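Local coordinates for protein lactate dehydrogenase, adjacent gene encodes predicted malate dehydrogenase (Cryptosporidium parvum, PDB 4ND5) that probably catalyses the NAD-dependent interconversion of (S)-lactate and pyruvate, at residues 103-108 with 132-137; 181-186 with 214-219. One frame throughout, in Å; residues are numbered along the deposited sequence.

Contact 1. Residues 103-108 with 132-137; sequences SVAEGV and QKVSGL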
# COMPACT_ATOMS: atom_id res chain seq x y z
N SER A 103 37.17 -1.84 -0.09
CA SER A 103 36.81 -2.71 1.02
C SER A 103 35.43 -3.34 0.79
O SER A 103 35.25 -4.53 1.04
CB SER A 103 36.84 -1.93 2.33
OG SER A 103 36.55 -2.79 3.42
N VAL A 104 34.48 -2.56 0.29
CA VAL A 104 33.13 -3.07 0.03
C VAL A 104 33.14 -4.06 -1.13
O VAL A 104 32.47 -5.09 -1.08
CB VAL A 104 32.13 -1.93 -0.27
CG1 VAL A 104 30.75 -2.50 -0.60
CG2 VAL A 104 32.02 -0.98 0.92
N ALA A 105 33.91 -3.74 -2.17
CA ALA A 105 34.06 -4.62 -3.34
C ALA A 105 34.52 -6.03 -2.94
O ALA A 105 33.97 -7.02 -3.43
CB ALA A 105 35.04 -4.02 -4.33
N GLU A 106 35.50 -6.10 -2.05
CA GLU A 106 36.02 -7.39 -1.60
C GLU A 106 34.97 -8.17 -0.81
O GLU A 106 34.91 -9.40 -0.89
CB GLU A 106 37.30 -7.21 -0.76
CG GLU A 106 38.49 -6.66 -1.54
CD GLU A 106 38.85 -7.50 -2.75
OE1 GLU A 106 38.96 -8.74 -2.61
OE2 GLU A 106 39.02 -6.92 -3.85
N GLY A 107 34.15 -7.47 -0.04
CA GLY A 107 33.01 -8.08 0.64
C GLY A 107 32.01 -8.65 -0.36
O GLY A 107 31.61 -9.81 -0.25
N VAL A 108 31.63 -7.83 -1.34
CA VAL A 108 30.61 -8.22 -2.32
C VAL A 108 31.02 -9.44 -3.15
O VAL A 108 30.28 -10.42 -3.19
CB VAL A 108 30.23 -7.03 -3.25
CG1 VAL A 108 29.39 -7.50 -4.43
CG2 VAL A 108 29.46 -5.98 -2.46
N GLN A 132 32.98 -1.03 -10.09
CA GLN A 132 32.85 -2.04 -11.14
C GLN A 132 34.21 -2.65 -11.48
O GLN A 132 34.33 -3.87 -11.58
CB GLN A 132 32.21 -1.44 -12.39
CG GLN A 132 31.81 -2.47 -13.44
CD GLN A 132 32.99 -3.05 -14.20
OE1 GLN A 132 33.89 -2.33 -14.62
NE2 GLN A 132 32.98 -4.37 -14.39
N LYS A 133 35.22 -1.79 -11.65
CA LYS A 133 36.57 -2.25 -12.01
C LYS A 133 37.22 -3.09 -10.91
O LYS A 133 37.81 -4.13 -11.20
CB LYS A 133 37.47 -1.05 -12.34
CG LYS A 133 37.11 -0.33 -13.64
CD LYS A 133 37.73 1.05 -13.69
CE LYS A 133 37.34 1.80 -14.95
NZ LYS A 133 37.57 3.27 -14.81
N VAL A 134 37.11 -2.65 -9.66
CA VAL A 134 37.73 -3.38 -8.54
C VAL A 134 36.95 -4.65 -8.17
O VAL A 134 37.56 -5.67 -7.84
CB VAL A 134 37.88 -2.47 -7.30
CG1 VAL A 134 38.35 -3.26 -6.08
CG2 VAL A 134 38.85 -1.34 -7.60
N SER A 135 35.62 -4.58 -8.22
CA SER A 135 34.79 -5.75 -7.93
C SER A 135 34.79 -6.73 -9.09
O SER A 135 34.79 -7.95 -8.89
CB SER A 135 33.35 -5.32 -7.62
OG SER A 135 32.65 -4.96 -8.80
N GLY A 136 34.79 -6.19 -10.31
CA GLY A 136 34.74 -7.01 -11.51
C GLY A 136 33.38 -7.63 -11.74
O GLY A 136 33.27 -8.67 -12.39
N LEU A 137 32.32 -7.02 -11.19
CA LEU A 137 30.97 -7.52 -11.42
C LEU A 137 30.54 -7.12 -12.81
O LEU A 137 31.02 -6.12 -13.35
CB LEU A 137 29.98 -6.96 -10.39
CG LEU A 137 30.12 -7.39 -8.93
CD1 LEU A 137 28.84 -7.06 -8.19
CD2 LEU A 137 30.45 -8.87 -8.79
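Ala105, Val108 and Val134 carry most of this helix-helix contact in the Rossmann-type NAD-binding domain. Helix 94-111 lies between strands 75-78 and 116-119 in the chain, and helix 124-135 between strands 116-119 and 142-144. Two successive beta-alpha-beta units therefore meet here, side by side on the parallel sheet. Ala105 is the residue most covered. Its CB points at the second helix and touches two residues there: Val134 CG1 at 3.8 Å and Ser135 CB at 3.9 Å. One small methyl on this side lets the backbones come close, with the CA atoms of Ala105 and Ser135 4.8 Å apart. Val134 makes its touch with a single branch. CG1 stands anti to the backbone N (chi1 173°), and this turns it toward helix 94-111. Glu106 OE2 comes to 4.3 Å from Val134 CG1. Val108, one turn beyond Ala105, meets the chain just after the second helix. Its CG1 rests on Leu137 CD1 at 3.8 Å, and the two side chains cross at about a right angle. Phe131 lies against both Ala105 and Val108 and extends the apolar layer. No hydrogen bond joins the two segments, but Lys109 of helix 94-111 donates from NZ to Val134 O. Gly136, with positive phi, takes the chain out of the helix. Ser135 OG donates to Phe131 O and closes an ST turn by accepting from Leu137 N at 3.2 Å. Back on the last helical turn, Gln132 NE2 gives a nearly straight bond (172°) to Leu137 O at 2.8 Å, with the acceptor in the amide plane.

Contact 2. Residues 181-186 with 214-219; sequences MVPATS and CHTRIA. Unlike the reference sequence in segment 181-186: Ala184 (reference Val).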
# COMPACT_ATOMS: atom_id res chain seq x y z
N MET A 181 25.29 18.19 -14.18
CA MET A 181 23.91 17.74 -14.33
C MET A 181 23.23 18.39 -15.53
O MET A 181 23.39 19.58 -15.77
CB MET A 181 23.15 18.13 -13.06
CG MET A 181 21.73 17.62 -12.96
SD MET A 181 20.87 18.42 -11.60
CE MET A 181 21.93 18.01 -10.22
N VAL A 182 22.46 17.59 -16.28
CA VAL A 182 21.74 18.09 -17.46
C VAL A 182 20.25 17.77 -17.40
O VAL A 182 19.82 16.68 -17.78
CB VAL A 182 22.33 17.51 -18.77
CG1 VAL A 182 21.60 18.06 -19.99
CG2 VAL A 182 23.82 17.80 -18.86
N PRO A 183 19.44 18.73 -16.91
CA PRO A 183 17.99 18.57 -17.03
C PRO A 183 17.52 18.73 -18.48
O PRO A 183 17.40 19.84 -18.98
CB PRO A 183 17.44 19.70 -16.14
CG PRO A 183 18.56 20.03 -15.21
CD PRO A 183 19.80 19.84 -16.03
N ALA A 184 17.26 17.60 -19.14
CA ALA A 184 16.85 17.60 -20.54
C ALA A 184 15.45 18.19 -20.73
O ALA A 184 14.44 17.48 -20.64
CB ALA A 184 16.90 16.18 -21.10
N THR A 185 15.40 19.49 -21.01
CA THR A 185 14.12 20.19 -21.21
C THR A 185 13.28 19.61 -22.35
O THR A 185 12.06 19.75 -22.36
CB THR A 185 14.34 21.70 -21.47
OG1 THR A 185 15.25 21.88 -22.55
CG2 THR A 185 14.89 22.38 -20.22
N SER A 186 13.93 18.94 -23.30
CA SER A 186 13.24 18.25 -24.39
C SER A 186 12.53 16.96 -23.96
O SER A 186 11.71 16.42 -24.70
CB SER A 186 14.23 17.94 -25.52
OG SER A 186 15.40 17.34 -25.00
N CYS A 214 17.75 25.67 -13.45
CA CYS A 214 18.75 26.16 -12.50
C CYS A 214 18.46 25.65 -11.09
O CYS A 214 19.36 25.17 -10.40
CB CYS A 214 18.76 27.70 -12.51
SG CYS A 214 19.99 28.46 -11.43
N HIS A 215 17.20 25.76 -10.68
CA HIS A 215 16.75 25.28 -9.37
C HIS A 215 17.11 23.80 -9.16
O HIS A 215 17.61 23.43 -8.10
CB HIS A 215 15.23 25.50 -9.26
CG HIS A 215 14.69 25.36 -7.87
ND1 HIS A 215 13.33 25.35 -7.61
CD2 HIS A 215 15.30 25.21 -6.67
CE1 HIS A 215 13.14 25.22 -6.31
NE2 HIS A 215 14.32 25.13 -5.72
N THR A 216 16.88 22.99 -10.19
CA THR A 216 17.24 21.57 -10.16
C THR A 216 18.72 21.33 -9.85
O THR A 216 19.06 20.41 -9.11
CB THR A 216 16.93 20.89 -11.51
OG1 THR A 216 15.63 21.26 -11.96
CG2 THR A 216 17.02 19.37 -11.40
N ARG A 217 19.59 22.17 -10.43
CA ARG A 217 21.04 22.02 -10.28
C ARG A 217 21.55 22.35 -8.87
O ARG A 217 22.52 21.75 -8.43
CB ARG A 217 21.79 22.89 -11.30
CG ARG A 217 21.66 22.43 -12.75
CD ARG A 217 22.88 22.81 -13.57
NE ARG A 217 22.81 22.31 -14.95
CZ ARG A 217 22.30 22.98 -15.98
NH1 ARG A 217 21.79 24.21 -15.84
NH2 ARG A 217 22.28 22.42 -17.19
N ILE A 218 20.91 23.29 -8.19
CA ILE A 218 21.36 23.71 -6.85
C ILE A 218 20.41 23.31 -5.71
O ILE A 218 20.63 23.68 -4.56
CB ILE A 218 21.62 25.24 -6.76
CG1 ILE A 218 20.45 26.04 -7.33
CG2 ILE A 218 22.91 25.60 -7.49
CD1 ILE A 218 20.48 27.50 -6.95
N ALA A 219 19.38 22.53 -6.03
CA ALA A 219 18.42 22.09 -5.01
C ALA A 219 19.11 21.47 -3.80
O ALA A 219 18.69 21.67 -2.66
CB ALA A 219 17.41 21.12 -5.61
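Thr216 packs between Met181 and Pro183 where helix 206-227 lies over strand 181-184. This is part of the alpha/beta C-terminal domain of the lactate/malate dehydrogenase family. The two segment axes run roughly antiparallel, at 144°, and approach to 8.8 Å. Thr216 turns its methyl side to the strand. CG2 reaches Met181 SD at 4.0 Å, and CB lies 4.1 Å from Pro183 CG. Its hydroxyl is occupied within the helix, on Ile212 O. The backbone also takes part: Met181 SD sits 3.7 Å from Thr216 O. Arg217 follows. Its chain is extended from CG to NE and carries the guanidinium to the strand. NE bonds to Met181 O at 2.9 Å, with an angle of 163° at the hydrogen. The oxygen lies at the guanidinium edge, close to its plane, but NE is tilted 32° from the plane of the carbonyl. NH2 adds a weak second bond to the same oxygen. Pro183 CD covers one face of the group, 3.8 Å from NH2, and Leu298 also touches the side chain. The contact lies near the active site: the side chain of Met181 is about 6 Å from that of His177, which binds pyruvate and is the predicted proton acceptor, and that of Thr216 is about 5 Å from that of substrate-binding Arg153. Across this contact the arginine charge meets a neutral carbonyl, which it probably polarises, so the bond fixes the guanidinium's position without neutralising it.

Overall arrangement
Contact 1 belongs to the NAD-binding domain and contact 2 to the C-terminal domain. They lie on opposite sides of the chain's centre, with about 32 Å between their centres, and share no helix or strand. Both are mainly buried; contact 1 has one exposed touching residue, Glu106, while in contact 2 only Arg217 is partly exposed. Contact 1 joins two helices through small apolar groups, without a hydrogen bond between its segments; the polar bonds described there lie within residues 132-137 or reach residues just outside. Contact 2 sets a helix on a strand and adds a bond from a charged side chain to backbone. Residues 181-186 and 214-219 lie close to substrate-binding residues, while 103-108 and 132-137 stand farther from the predicted NAD-binding positions.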